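Local coordinates for CHAD domain protein (Streptomyces chartreusis, PDB 6RN5), which probably binds polyphosphate through its all-helical CHAD domain and also binds copper ions, as a phosin of a streptomycete, at residues Asp22-Tyr27 with Ser70-Thr75; Tyr27-Ala32 with Ser215-Thr220; Thr33-Ala38 with Arg64-Ile69; Gln77-Thr82 with Ala224-Arg229. One frame throughout, in Å; residues are numbered along the deposited sequence.

Contact 1: residues Asp22-Tyr27 with Ser70-Thr75; sequences DTLAGY and SATLHT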
loop_
_atom_site.group_PDB
_atom_site.type_symbol
_atom_site.label_atom_id
_atom_site.label_comp_id
_atom_site.label_asym_id
_atom_site.label_seq_id
_atom_site.Cartn_x
_atom_site.Cartn_y
_atom_site.Cartn_z
ATOM N N ASP A 22 34.492 36.215 -13.510
ATOM C CA ASP A 22 34.319 36.290 -14.959
ATOM C C ASP A 22 33.701 35.035 -15.503
ATOM O O ASP A 22 32.991 35.096 -16.483
ATOM C CB ASP A 22 35.640 36.601 -15.649
ATOM C CG ASP A 22 36.181 37.971 -15.247
ATOM O OD1 ASP A 22 35.396 38.829 -14.759
ATOM O OD2 ASP A 22 37.401 38.179 -15.394
ATOM N N THR A 23 33.987 33.897 -14.870
ATOM C CA THR A 23 33.336 32.641 -15.202
ATOM C C THR A 23 31.846 32.759 -14.906
ATOM O O THR A 23 31.016 32.337 -15.712
ATOM C CB THR A 23 33.904 31.450 -14.405
ATOM O OG1 THR A 23 35.322 31.505 -14.433
ATOM C CG2 THR A 23 33.465 30.076 -15.000
ATOM N N LEU A 24 31.537 33.337 -13.750
ATOM C CA LEU A 24 30.166 33.557 -13.311
ATOM C C LEU A 24 29.422 34.441 -14.314
ATOM O O LEU A 24 28.287 34.145 -14.626
ATOM C CB LEU A 24 30.141 34.236 -11.942
ATOM C CG LEU A 24 28.842 34.828 -11.430
ATOM C CD1 LEU A 24 27.794 33.737 -11.312
ATOM C CD2 LEU A 24 29.086 35.483 -10.065
ATOM N N ALA A 25 30.047 35.536 -14.763
ATOM C CA ALA A 25 29.457 36.440 -15.734
ATOM C C ALA A 25 29.188 35.703 -17.042
ATOM O O ALA A 25 28.142 35.914 -17.659
ATOM C CB ALA A 25 30.356 37.622 -16.002
ATOM N N GLY A 26 30.127 34.872 -17.456
ATOM C CA GLY A 26 29.980 34.103 -18.719
ATOM C C GLY A 26 28.761 33.196 -18.611
ATOM O O GLY A 26 27.981 33.089 -19.549
ATOM N N TYR A 27 28.570 32.561 -17.456
ATOM C CA TYR A 27 27.439 31.654 -17.264
ATOM C C TYR A 27 26.111 32.408 -17.302
ATOM O O TYR A 27 25.182 31.975 -18.027
ATOM C CB TYR A 27 27.579 30.863 -15.971
ATOM C CG TYR A 27 26.495 29.846 -15.734
ATOM C CD1 TYR A 27 26.398 28.681 -16.516
ATOM C CD2 TYR A 27 25.529 30.059 -14.737
ATOM C CE1 TYR A 27 25.366 27.750 -16.281
ATOM C CE2 TYR A 27 24.501 29.147 -14.506
ATOM C CZ TYR A 27 24.428 27.999 -15.275
ATOM O OH TYR A 27 23.420 27.100 -14.996
ATOM N N SER A 70 17.953 32.475 -11.638
ATOM C CA SER A 70 17.442 32.729 -10.334
ATOM C C SER A 70 18.322 32.023 -9.290
ATOM O O SER A 70 18.702 32.617 -8.268
ATOM C CB SER A 70 15.966 32.306 -10.277
ATOM O OG SER A 70 15.382 32.827 -9.122
ATOM N N ALA A 71 18.695 30.783 -9.573
ATOM C CA ALA A 71 19.602 30.040 -8.694
ATOM C C ALA A 71 20.958 30.723 -8.530
ATOM O O ALA A 71 21.501 30.838 -7.423
ATOM C CB ALA A 71 19.811 28.617 -9.211
ATOM N N THR A 72 21.507 31.149 -9.646
ATOM C CA THR A 72 22.818 31.762 -9.690
ATOM C C THR A 72 22.834 33.042 -8.851
ATOM O O THR A 72 23.784 33.293 -8.110
ATOM C CB THR A 72 23.195 32.038 -11.130
ATOM O OG1 THR A 72 23.263 30.785 -11.822
ATOM C CG2 THR A 72 24.539 32.697 -11.237
ATOM N N LEU A 73 21.768 33.820 -8.961
ATOM C CA LEU A 73 21.639 35.063 -8.221
ATOM C C LEU A 73 21.484 34.789 -6.723
ATOM O O LEU A 73 21.617 35.681 -5.939
ATOM C CB LEU A 73 20.476 35.902 -8.761
ATOM C CG LEU A 73 20.869 36.907 -9.864
ATOM C CD1 LEU A 73 21.665 36.299 -10.989
ATOM C CD2 LEU A 73 19.635 37.573 -10.436
ATOM N N HIS A 74 21.177 33.557 -6.341
ATOM C CA HIS A 74 21.032 33.211 -4.939
ATOM C C HIS A 74 22.398 32.796 -4.449
ATOM O O HIS A 74 22.925 33.413 -3.555
ATOM C CB HIS A 74 20.010 32.061 -4.749
ATOM C CG HIS A 74 19.761 31.711 -3.325
ATOM N ND1 HIS A 74 20.382 30.662 -2.692
ATOM C CD2 HIS A 74 18.975 32.299 -2.396
ATOM C CE1 HIS A 74 19.974 30.600 -1.442
ATOM N NE2 HIS A 74 19.114 31.579 -1.235
ATOM N N THR A 75 22.937 31.728 -5.045
ATOM C CA THR A 75 24.198 31.099 -4.623
ATOM C C THR A 75 25.364 32.094 -4.615
ATOM O O THR A 75 26.252 32.018 -3.741
ATOM C CB THR A 75 24.534 29.903 -5.547
ATOM O OG1 THR A 75 23.472 28.950 -5.497
ATOM C CG2 THR A 75 25.812 29.228 -5.134
#
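Leu24 and Tyr27 of helix 21-42, one turn apart, close on Thr72 near the C-terminal end of helix 56-75 in a small, buried helix-helix contact within the CHAD domain. Thr72 is the residue of 70-75 that does the touching, and its two branches go to different partners. Its methyl CG2 meets Leu24 CD1 at 3.4 Å, closer than two methyls normally pack, the side chains running side by side in opposing senses. Its hydroxyl sits at the edge of the Tyr27 ring and in the ring plane, with OG1 3.4 Å from Tyr27 CE2. This split follows from the Thr72 torsion (chi1 -62°), which sets CG2 anti to the backbone N and turns OG1 back beside it. From there OG1 is hydrogen-bonded to the carbonyl of Arg68, one turn earlier, so the buried hydroxyl is satisfied within its own helix and meets the tyrosine by packing alone. The ring is sent across by Tyr27 CG lying anti to its backbone N (chi1 -177°), and its phenol OH is hydrogen-bonded to Glu292 OE1. Four helices meet here: helix 274-295 receives the tyrosine OH and also touches Ala71 and Thr75, Leu28 of helix 21-42 packs on Thr72 from the next turn, and helix 82-120 covers Leu73.

Contact 2: residues Tyr27-Ala32 with Ser215-Thr220; sequences YLRAQA and SEVPLT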
loop_
_atom_site.group_PDB
_atom_site.type_symbol
_atom_site.label_atom_id
_atom_site.label_comp_id
_atom_site.label_asym_id
_atom_site.label_seq_id
_atom_site.Cartn_x
_atom_site.Cartn_y
_atom_site.Cartn_z
ATOM N N TYR A 27 28.570 32.561 -17.456
ATOM C CA TYR A 27 27.439 31.654 -17.264
ATOM C C TYR A 27 26.111 32.408 -17.302
ATOM O O TYR A 27 25.182 31.975 -18.027
ATOM C CB TYR A 27 27.579 30.863 -15.971
ATOM C CG TYR A 27 26.495 29.846 -15.734
ATOM C CD1 TYR A 27 26.398 28.681 -16.516
ATOM C CD2 TYR A 27 25.529 30.059 -14.737
ATOM C CE1 TYR A 27 25.366 27.750 -16.281
ATOM C CE2 TYR A 27 24.501 29.147 -14.506
ATOM C CZ TYR A 27 24.428 27.999 -15.275
ATOM O OH TYR A 27 23.420 27.100 -14.996
ATOM N N LEU A 28 26.036 33.545 -16.583
ATOM C CA LEU A 28 24.860 34.386 -16.595
ATOM C C LEU A 28 24.516 34.911 -18.002
ATOM O O LEU A 28 23.356 34.842 -18.411
ATOM C CB LEU A 28 24.972 35.558 -15.595
ATOM C CG LEU A 28 24.848 35.141 -14.118
ATOM C CD1 LEU A 28 25.254 36.256 -13.171
ATOM C CD2 LEU A 28 23.426 34.668 -13.803
ATOM N N ARG A 29 25.501 35.447 -18.718
ATOM C CA ARG A 29 25.293 35.906 -20.106
ATOM C C ARG A 29 24.737 34.795 -21.027
ATOM O O ARG A 29 23.806 35.029 -21.791
ATOM C CB ARG A 29 26.575 36.548 -20.697
ATOM C CG ARG A 29 26.867 37.955 -20.145
ATOM C CD ARG A 29 27.952 38.747 -20.910
ATOM N NE ARG A 29 29.181 37.960 -20.904
ATOM C CZ ARG A 29 30.216 38.108 -20.058
ATOM N NH1 ARG A 29 31.258 37.270 -20.153
ATOM N NH2 ARG A 29 30.244 39.103 -19.150
ATOM N N ALA A 30 25.293 33.594 -20.910
ATOM C CA ALA A 30 24.865 32.440 -21.678
ATOM C C ALA A 30 23.421 32.043 -21.393
ATOM O O ALA A 30 22.657 31.800 -22.325
ATOM C CB ALA A 30 25.765 31.252 -21.374
ATOM N N GLN A 31 23.056 31.955 -20.114
ATOM C CA GLN A 31 21.665 31.665 -19.734
ATOM C C GLN A 31 20.680 32.744 -20.167
ATOM O O GLN A 31 19.625 32.424 -20.707
ATOM C CB GLN A 31 21.558 31.413 -18.230
ATOM C CG GLN A 31 22.285 30.136 -17.840
ATOM C CD GLN A 31 21.740 28.913 -18.565
ATOM O OE1 GLN A 31 20.524 28.705 -18.624
ATOM N NE2 GLN A 31 22.626 28.090 -19.093
ATOM N N ALA A 32 21.031 34.007 -19.930
ATOM C CA ALA A 32 20.250 35.115 -20.400
ATOM C C ALA A 32 19.982 35.036 -21.895
ATOM O O ALA A 32 18.855 35.313 -22.348
ATOM C CB ALA A 32 20.951 36.404 -20.089
ATOM N N SER A 215 24.250 41.017 -22.029
ATOM C CA SER A 215 25.430 41.829 -22.348
ATOM C C SER A 215 26.243 42.197 -21.112
ATOM O O SER A 215 27.430 42.033 -21.127
ATOM C CB SER A 215 24.982 43.125 -23.018
ATOM O OG SER A 215 24.473 42.834 -24.300
ATOM N N GLU A 216 25.596 42.704 -20.060
ATOM C CA GLU A 216 26.289 43.189 -18.872
ATOM C C GLU A 216 25.827 42.497 -17.594
ATOM O O GLU A 216 24.622 42.416 -17.328
ATOM C CB GLU A 216 25.993 44.662 -18.660
ATOM C CG GLU A 216 26.317 45.593 -19.820
ATOM C CD GLU A 216 25.420 46.815 -19.764
ATOM O OE1 GLU A 216 25.265 47.374 -18.651
ATOM O OE2 GLU A 216 24.827 47.182 -20.808
ATOM N N VAL A 217 26.792 42.066 -16.787
ATOM C CA VAL A 217 26.544 41.426 -15.506
ATOM C C VAL A 217 26.998 42.381 -14.403
ATOM O O VAL A 217 28.140 42.787 -14.409
ATOM C CB VAL A 217 27.347 40.144 -15.443
ATOM C CG1 VAL A 217 27.080 39.411 -14.150
ATOM C CG2 VAL A 217 27.045 39.267 -16.680
ATOM N N PRO A 218 26.130 42.719 -13.442
ATOM C CA PRO A 218 26.545 43.642 -12.356
ATOM C C PRO A 218 27.352 42.982 -11.253
ATOM O O PRO A 218 26.879 42.810 -10.122
ATOM C CB PRO A 218 25.200 44.173 -11.830
ATOM C CG PRO A 218 24.253 43.040 -12.085
ATOM C CD PRO A 218 24.684 42.418 -13.376
ATOM N N LEU A 219 28.565 42.570 -11.605
ATOM C CA LEU A 219 29.515 42.055 -10.633
ATOM C C LEU A 219 29.891 43.106 -9.617
ATOM O O LEU A 219 30.125 44.245 -9.979
ATOM C CB LEU A 219 30.788 41.613 -11.340
ATOM C CG LEU A 219 30.676 40.388 -12.283
ATOM C CD1 LEU A 219 32.004 40.089 -12.941
ATOM C CD2 LEU A 219 30.147 39.129 -11.604
ATOM N N THR A 220 30.032 42.734 -8.352
ATOM C CA THR A 220 30.609 43.670 -7.349
ATOM C C THR A 220 32.082 43.980 -7.682
ATOM O O THR A 220 32.707 43.229 -8.421
ATOM C CB THR A 220 30.571 43.094 -5.913
ATOM O OG1 THR A 220 31.290 41.852 -5.878
ATOM C CG2 THR A 220 29.159 42.885 -5.465
#
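The Arg29 guanidinium is met obliquely by the carbonyl oxygen of Ser215 and by Val217 CG2, the methyl lying 4.0 Å from NH2, while the Tyr27 ring, one turn before Gln31 on the same helix, carries Gln31 CG over one face, offset toward its rim. The flat end of the arginine makes no hydrogen bond to the loop 215-220; the closest approaches come from the aliphatic part of the chain. Arg29 CD stands 3.3 Å from Ser215 O, and Arg29 CG lies 3.7 Å from Val217 CG2, the two side chains crossing at about a right angle. A bend at chi3 (-57°) brings NH2 back beside Val217 CG2 after CD has passed the carbonyl. Val217 is the residue of the loop that points at the helix; while CG2 takes the arginine, CG1 packs on Leu28 CD1 at 3.8 Å, again nearly at right angles. Just beyond, Pro218 is the centre of an inverse gamma turn, closed by the bond from Leu219 N to Val217 O, 2.8 Å long. Leu80 packs on both Leu28 and Val217, and Leu213 of helix 201-213 also touches Leu28. The chemistry is thus graded from inside to outside: a leucine-valine pair on the buried side, then methylene groups of an arginine whose charged end stays at the partly exposed margin. Apolar packing dominates between the two segments, with a close CH to carbonyl approach at Ser215 and no hydrogen bond between them.

Contact 3: residues Thr33-Ala38 with Arg64-Ile69; sequences TEFLRA and RSARRI. With SO4 (sulfate ion), chain G; SO4 (sulfate ion), chain I.
Two neighbouring helices of the CHAD domain, 21-42 and 56-75, pack nearly antiparallel here, their short segments crossing at -154° with axes 8.9 Å apart. The interface is built round Phe35 and Ser65. The serine hydroxyl lies in the plane of the phenyl ring at its edge, Ser65 OG standing 3.5 Å from Phe35 CD2 and 3.4 Å from Phe35 CB; Ala66 CB meets the ring obliquely. With OG between its backbone N and carbonyl carbon (chi1 58°), Ser65 is hydrogen-bonded to the carbonyl of Ala61; toward Phe35 it only packs. Away from this interface, helix 56-75 presents three arginines to two sulfate ions, likely picked up during crystallisation. Oxygen O1 of the first sulfate (chain G) accepts from Arg64 NE, Arg67 NH1 (2.9 Å) and Arg68 NH1 (2.9 Å), while its O2 takes Arg64 NH2 and Arg68 NH2. Arg67 NH1 bridges the ions, reaching O2 of the second sulfate (chain I) at 3.2 Å, and Arg67 NH2 bonds its O1 at 2.8 Å. Arg68 NH1 also bonds to Arg64 O at 3.1 Å: the oxygen lies in the guanidinium plane, steadying its rotation, though the donor stands 40° out of the carbonyl plane. Arg68 NH2 pairs with Glu292. Such a basic helix face gathering tetrahedral anions is consistent with the polyphosphate-binding surface expected of a CHAD domain, where the sulfates may mark phosphate positions.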
loop_
_atom_site.group_PDB
_atom_site.type_symbol
_atom_site.label_atom_id
_atom_site.label_comp_id
_atom_site.label_asym_id
_atom_site.label_seq_id
_atom_site.Cartn_x
_atom_site.Cartn_y
_atom_site.Cartn_z
ATOM N N THR A 33 21.019 34.695 -22.649
ATOM C CA THR A 33 20.908 34.520 -24.095
ATOM C C THR A 33 20.013 33.340 -24.470
ATOM O O THR A 33 19.216 33.472 -25.378
ATOM C CB THR A 33 22.293 34.341 -24.716
ATOM O OG1 THR A 33 22.999 35.532 -24.486
ATOM C CG2 THR A 33 22.252 34.105 -26.236
ATOM N N GLU A 34 20.157 32.190 -23.809
ATOM C CA GLU A 34 19.180 31.092 -23.968
ATOM C C GLU A 34 17.745 31.506 -23.687
ATOM O O GLU A 34 16.861 31.076 -24.389
ATOM C CB GLU A 34 19.484 29.886 -23.077
ATOM C CG GLU A 34 20.730 29.125 -23.513
ATOM C CD GLU A 34 20.715 28.762 -25.004
ATOM O OE1 GLU A 34 19.787 28.029 -25.422
ATOM O OE2 GLU A 34 21.622 29.212 -25.752
ATOM N N PHE A 35 17.513 32.278 -22.627
ATOM C CA PHE A 35 16.180 32.811 -22.344
ATOM C C PHE A 35 15.647 33.683 -23.490
ATOM O O PHE A 35 14.472 33.603 -23.833
ATOM C CB PHE A 35 16.212 33.639 -21.055
ATOM C CG PHE A 35 14.873 34.137 -20.613
ATOM C CD1 PHE A 35 14.401 35.349 -21.045
ATOM C CD2 PHE A 35 14.092 33.387 -19.758
ATOM C CE1 PHE A 35 13.174 35.836 -20.629
ATOM C CE2 PHE A 35 12.857 33.854 -19.312
ATOM C CZ PHE A 35 12.399 35.094 -19.743
ATOM N N LEU A 36 16.498 34.544 -24.055
ATOM C CA LEU A 36 16.061 35.398 -25.159
ATOM C C LEU A 36 15.819 34.596 -26.427
ATOM O O LEU A 36 14.863 34.863 -27.147
ATOM C CB LEU A 36 17.032 36.517 -25.435
ATOM C CG LEU A 36 17.289 37.471 -24.269
ATOM C CD1 LEU A 36 18.487 38.338 -24.629
ATOM C CD2 LEU A 36 16.085 38.298 -23.885
ATOM N N ARG A 37 16.637 33.604 -26.685
ATOM C CA ARG A 37 16.347 32.683 -27.808
ATOM C C ARG A 37 15.015 32.013 -27.697
ATOM O O ARG A 37 14.229 32.016 -28.640
ATOM C CB ARG A 37 17.365 31.590 -27.889
ATOM C CG ARG A 37 18.515 32.019 -28.733
ATOM C CD ARG A 37 19.589 30.957 -28.736
ATOM N NE ARG A 37 20.876 31.572 -28.997
ATOM C CZ ARG A 37 22.029 30.926 -28.930
ATOM N NH1 ARG A 37 22.075 29.626 -28.607
ATOM N NH2 ARG A 37 23.144 31.589 -29.197
ATOM N N ALA A 38 14.772 31.408 -26.546
ATOM C CA ALA A 38 13.510 30.747 -26.317
ATOM C C ALA A 38 12.353 31.724 -26.455
ATOM O O ALA A 38 11.324 31.416 -27.045
ATOM C CB ALA A 38 13.492 30.101 -24.948
ATOM N N ARG A 64 13.881 26.516 -17.882
ATOM C CA ARG A 64 15.171 25.957 -17.552
ATOM C C ARG A 64 16.185 27.046 -17.375
ATOM O O ARG A 64 17.050 26.908 -16.507
ATOM C CB ARG A 64 15.630 24.959 -18.604
ATOM C CG ARG A 64 14.766 23.706 -18.615
ATOM C CD ARG A 64 15.257 22.654 -19.567
ATOM N NE ARG A 64 16.421 21.985 -19.004
ATOM C CZ ARG A 64 17.626 21.911 -19.572
ATOM N NH1 ARG A 64 17.885 22.422 -20.768
ATOM N NH2 ARG A 64 18.583 21.272 -18.953
ATOM N N SER A 65 16.091 28.124 -18.169
ATOM C CA SER A 65 17.061 29.193 -18.084
ATOM C C SER A 65 16.715 30.172 -16.964
ATOM O O SER A 65 17.588 30.607 -16.249
ATOM C CB SER A 65 17.216 29.905 -19.430
ATOM O OG SER A 65 15.973 30.438 -19.884
ATOM N N ALA A 66 15.442 30.525 -16.832
ATOM C CA ALA A 66 14.992 31.367 -15.738
ATOM C C ALA A 66 15.406 30.801 -14.401
ATOM O O ALA A 66 15.895 31.521 -13.545
ATOM C CB ALA A 66 13.494 31.543 -15.772
ATOM N N ARG A 67 15.193 29.507 -14.234
ATOM C CA ARG A 67 15.529 28.836 -12.989
ATOM C C ARG A 67 17.036 28.865 -12.732
ATOM O O ARG A 67 17.498 28.946 -11.591
ATOM C CB ARG A 67 15.164 27.352 -13.076
ATOM C CG ARG A 67 13.716 27.026 -12.932
ATOM C CD ARG A 67 13.603 25.547 -12.581
ATOM N NE ARG A 67 14.222 24.619 -13.538
ATOM C CZ ARG A 67 13.518 23.811 -14.341
ATOM N NH1 ARG A 67 14.115 22.960 -15.142
ATOM N NH2 ARG A 67 12.183 23.854 -14.348
ATOM N N ARG A 68 17.816 28.686 -13.791
ATOM C CA ARG A 68 19.266 28.799 -13.599
ATOM C C ARG A 68 19.735 30.193 -13.204
ATOM O O ARG A 68 20.697 30.326 -12.468
ATOM C CB ARG A 68 20.044 28.335 -14.811
ATOM C CG ARG A 68 20.019 26.853 -14.958
ATOM C CD ARG A 68 20.361 26.394 -16.382
ATOM N NE ARG A 68 20.703 24.994 -16.330
ATOM C CZ ARG A 68 19.832 24.001 -16.316
ATOM N NH1 ARG A 68 18.534 24.226 -16.366
ATOM N NH2 ARG A 68 20.268 22.749 -16.263
ATOM N N ILE A 69 19.113 31.221 -13.755
ATOM C CA ILE A 69 19.538 32.569 -13.465
ATOM C C ILE A 69 19.163 32.876 -12.005
ATOM O O ILE A 69 19.971 33.404 -11.224
ATOM C CB ILE A 69 18.871 33.531 -14.441
ATOM C CG1 ILE A 69 19.413 33.282 -15.845
ATOM C CG2 ILE A 69 19.114 34.955 -14.050
ATOM C CD1 ILE A 69 18.688 34.058 -16.942
HETATM S S SO4 G . 17.204 20.745 -15.218
HETATM O O1 SO4 G . 16.747 22.003 -15.776
HETATM O O2 SO4 G . 18.446 20.382 -15.941
HETATM O O3 SO4 G . 16.207 19.685 -15.402
HETATM O O4 SO4 G . 17.381 20.937 -13.757
HETATM S S SO4 I . 10.760 21.031 -16.331
HETATM O O1 SO4 I . 10.409 22.432 -16.054
HETATM O O2 SO4 I . 12.213 20.958 -16.714
HETATM O O3 SO4 I . 10.015 20.530 -17.486
HETATM O O4 SO4 I . 10.545 20.216 -15.151
#

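Contact 4: residues Gln77-Thr82 with Ala224-Arg229; sequences QSLLDT and ATADLR
Apolar contacts alone cross between 77-82 and 224-229, and all of them run through Leu79. Its CD2 meets Ala226 CB at 3.9 Å, and its CD1 meets Leu228 CD2 at 3.6 Å. With chi1 -62° setting CG beside the backbone N, both methyls of Leu79 face 224-229. Ala226 directs its CB toward the leucine, whereas Leu228 reaches it only with the tip of its chain. Leu24 of helix 21-42 touches both leucines, which are buried, and Leu231 of helix 229-244 touches Leu79. Both segments are linkers leading into helices of the CHAD domain: 77-79 is a short 3-10 turn after helix 56-75, Asp81 is the N-cap of helix 82-120, and Asp227 stands just ahead of helix 229-244. No polar bond crosses between the two segments; Leu79 and Asp81 bond through their backbones to Thr220 and Pro218, and Leu228 to Pro19. Asp81 OD1 caps the backbone N of Trp84, while Asp227 OD1 accepts from Arg229 N at 3.1 Å along a nearly straight N-H (167°), though from above the carboxylate plane. The same oxygen forms a salt bridge with Arg229 NE at 2.7 Å, its hydrogen bond weak and bent, and Asp227 OD2 lies 3.0 Å above one face of the guanidinium, toward the rim. Within 77-82, Leu80 N bonds to Gln77 O, 3.1 Å away.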
loop_
_atom_site.group_PDB
_atom_site.type_symbol
_atom_site.label_atom_id
_atom_site.label_comp_id
_atom_site.label_asym_id
_atom_site.label_seq_id
_atom_site.Cartn_x
_atom_site.Cartn_y
_atom_site.Cartn_z
ATOM N N GLN A 77 25.137 35.510 -4.846
ATOM C CA GLN A 77 24.607 36.820 -4.575
ATOM C C GLN A 77 25.690 37.733 -4.067
ATOM O O GLN A 77 25.665 38.903 -4.374
ATOM C CB GLN A 77 23.484 36.795 -3.532
ATOM C CG GLN A 77 22.794 38.156 -3.424
ATOM C CD GLN A 77 21.455 38.115 -2.715
ATOM O OE1 GLN A 77 21.333 38.655 -1.627
ATOM N NE2 GLN A 77 20.434 37.469 -3.335
ATOM N N SER A 78 26.650 37.204 -3.315
ATOM C CA SER A 78 27.685 38.079 -2.735
ATOM C C SER A 78 28.575 38.689 -3.801
ATOM O O SER A 78 29.204 39.679 -3.539
ATOM C CB SER A 78 28.542 37.319 -1.711
ATOM O OG SER A 78 29.044 36.129 -2.266
ATOM N N LEU A 79 28.653 38.100 -4.998
ATOM C CA LEU A 79 29.477 38.680 -6.073
ATOM C C LEU A 79 28.728 39.639 -7.012
ATOM O O LEU A 79 29.304 40.101 -7.964
ATOM C CB LEU A 79 30.159 37.566 -6.885
ATOM C CG LEU A 79 31.108 36.730 -6.010
ATOM C CD1 LEU A 79 31.868 35.793 -6.897
ATOM C CD2 LEU A 79 32.092 37.599 -5.246
ATOM N N LEU A 80 27.475 39.976 -6.702
ATOM C CA LEU A 80 26.589 40.698 -7.617
ATOM C C LEU A 80 25.910 41.828 -6.840
ATOM O O LEU A 80 25.773 41.747 -5.661
ATOM C CB LEU A 80 25.536 39.729 -8.178
ATOM C CG LEU A 80 26.057 38.516 -8.966
ATOM C CD1 LEU A 80 25.086 37.333 -9.049
ATOM C CD2 LEU A 80 26.395 38.930 -10.371
ATOM N N ASP A 81 25.484 42.876 -7.511
ATOM C CA ASP A 81 24.692 43.948 -6.876
ATOM C C ASP A 81 23.461 43.420 -6.160
ATOM O O ASP A 81 22.599 42.763 -6.773
ATOM C CB ASP A 81 24.276 44.938 -7.943
ATOM C CG ASP A 81 23.497 46.105 -7.392
ATOM O OD1 ASP A 81 22.324 45.976 -6.971
ATOM O OD2 ASP A 81 24.062 47.183 -7.436
ATOM N N THR A 82 23.357 43.727 -4.865
ATOM C CA THR A 82 22.345 43.128 -4.041
ATOM C C THR A 82 20.927 43.504 -4.479
ATOM O O THR A 82 20.077 42.603 -4.611
ATOM C CB THR A 82 22.580 43.459 -2.556
ATOM O OG1 THR A 82 23.750 42.785 -2.136
ATOM C CG2 THR A 82 21.469 42.945 -1.680
ATOM N N ALA A 224 35.616 40.000 -9.988
ATOM C CA ALA A 224 36.322 39.513 -11.173
ATOM C C ALA A 224 37.475 38.578 -10.799
ATOM O O ALA A 224 37.705 37.569 -11.491
ATOM C CB ALA A 224 36.818 40.689 -12.022
ATOM N N THR A 225 38.161 38.911 -9.693
ATOM C CA THR A 225 39.237 38.088 -9.122
ATOM C C THR A 225 38.790 37.045 -8.060
ATOM O O THR A 225 39.582 36.206 -7.694
ATOM C CB THR A 225 40.367 38.940 -8.446
ATOM O OG1 THR A 225 39.957 39.415 -7.149
ATOM C CG2 THR A 225 40.742 40.108 -9.272
ATOM N N ALA A 226 37.580 37.131 -7.522
ATOM C CA ALA A 226 37.137 36.193 -6.459
ATOM C C ALA A 226 36.951 34.758 -6.966
ATOM O O ALA A 226 36.511 34.545 -8.090
ATOM C CB ALA A 226 35.865 36.685 -5.788
ATOM N N ASP A 227 37.325 33.793 -6.127
ATOM C CA ASP A 227 37.255 32.370 -6.450
ATOM C C ASP A 227 35.779 31.980 -6.260
ATOM O O ASP A 227 35.211 32.281 -5.229
ATOM C CB ASP A 227 38.189 31.605 -5.486
ATOM C CG ASP A 227 38.271 30.080 -5.761
ATOM O OD1 ASP A 227 37.629 29.480 -6.689
ATOM O OD2 ASP A 227 39.022 29.458 -4.988
ATOM N N LEU A 228 35.148 31.369 -7.268
ATOM C CA LEU A 228 33.753 30.886 -7.120
ATOM C C LEU A 228 33.601 29.630 -6.268
ATOM O O LEU A 228 32.511 29.359 -5.776
ATOM C CB LEU A 228 33.153 30.533 -8.469
ATOM C CG LEU A 228 33.032 31.594 -9.528
ATOM C CD1 LEU A 228 32.181 31.014 -10.670
ATOM C CD2 LEU A 228 32.433 32.876 -8.933
ATOM N N ARG A 229 34.657 28.869 -6.066
ATOM C CA ARG A 229 34.500 27.580 -5.395
ATOM C C ARG A 229 33.988 27.585 -3.973
ATOM O O ARG A 229 33.201 26.746 -3.626
ATOM C CB ARG A 229 35.763 26.761 -5.499
ATOM C CG ARG A 229 36.002 26.335 -6.950
ATOM C CD ARG A 229 37.422 25.829 -7.144
ATOM N NE ARG A 229 38.325 26.949 -7.392
ATOM C CZ ARG A 229 39.640 26.942 -7.187
ATOM N NH1 ARG A 229 40.363 28.027 -7.466
ATOM N NH2 ARG A 229 40.240 25.869 -6.693
#

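Contacts 1, 2 and 3 use helix 21-42 in turn, and contacts 1 and 3 also share helix 56-75; the centres of contacts 1 and 2 lie about 7 Å apart, and contact 3 is about 12 Å from each. Contact 3 is nested within the loops closed by contacts 1 and 2. Contact 2 alternates along the chain with both 1 and 4, whereas contacts 1 and 3 close before contact 4 opens. Contacts 2 and 4 are tied where Thr220 N meets Leu79 O and Pro218 O meets Asp81 N. Contact 4 is centred about 8 Å from contact 1 and 21 Å from contact 3. The linkers of contacts 2 and 4 thus close one end of a helical pair whose other part carries the sulfate-binding arginines.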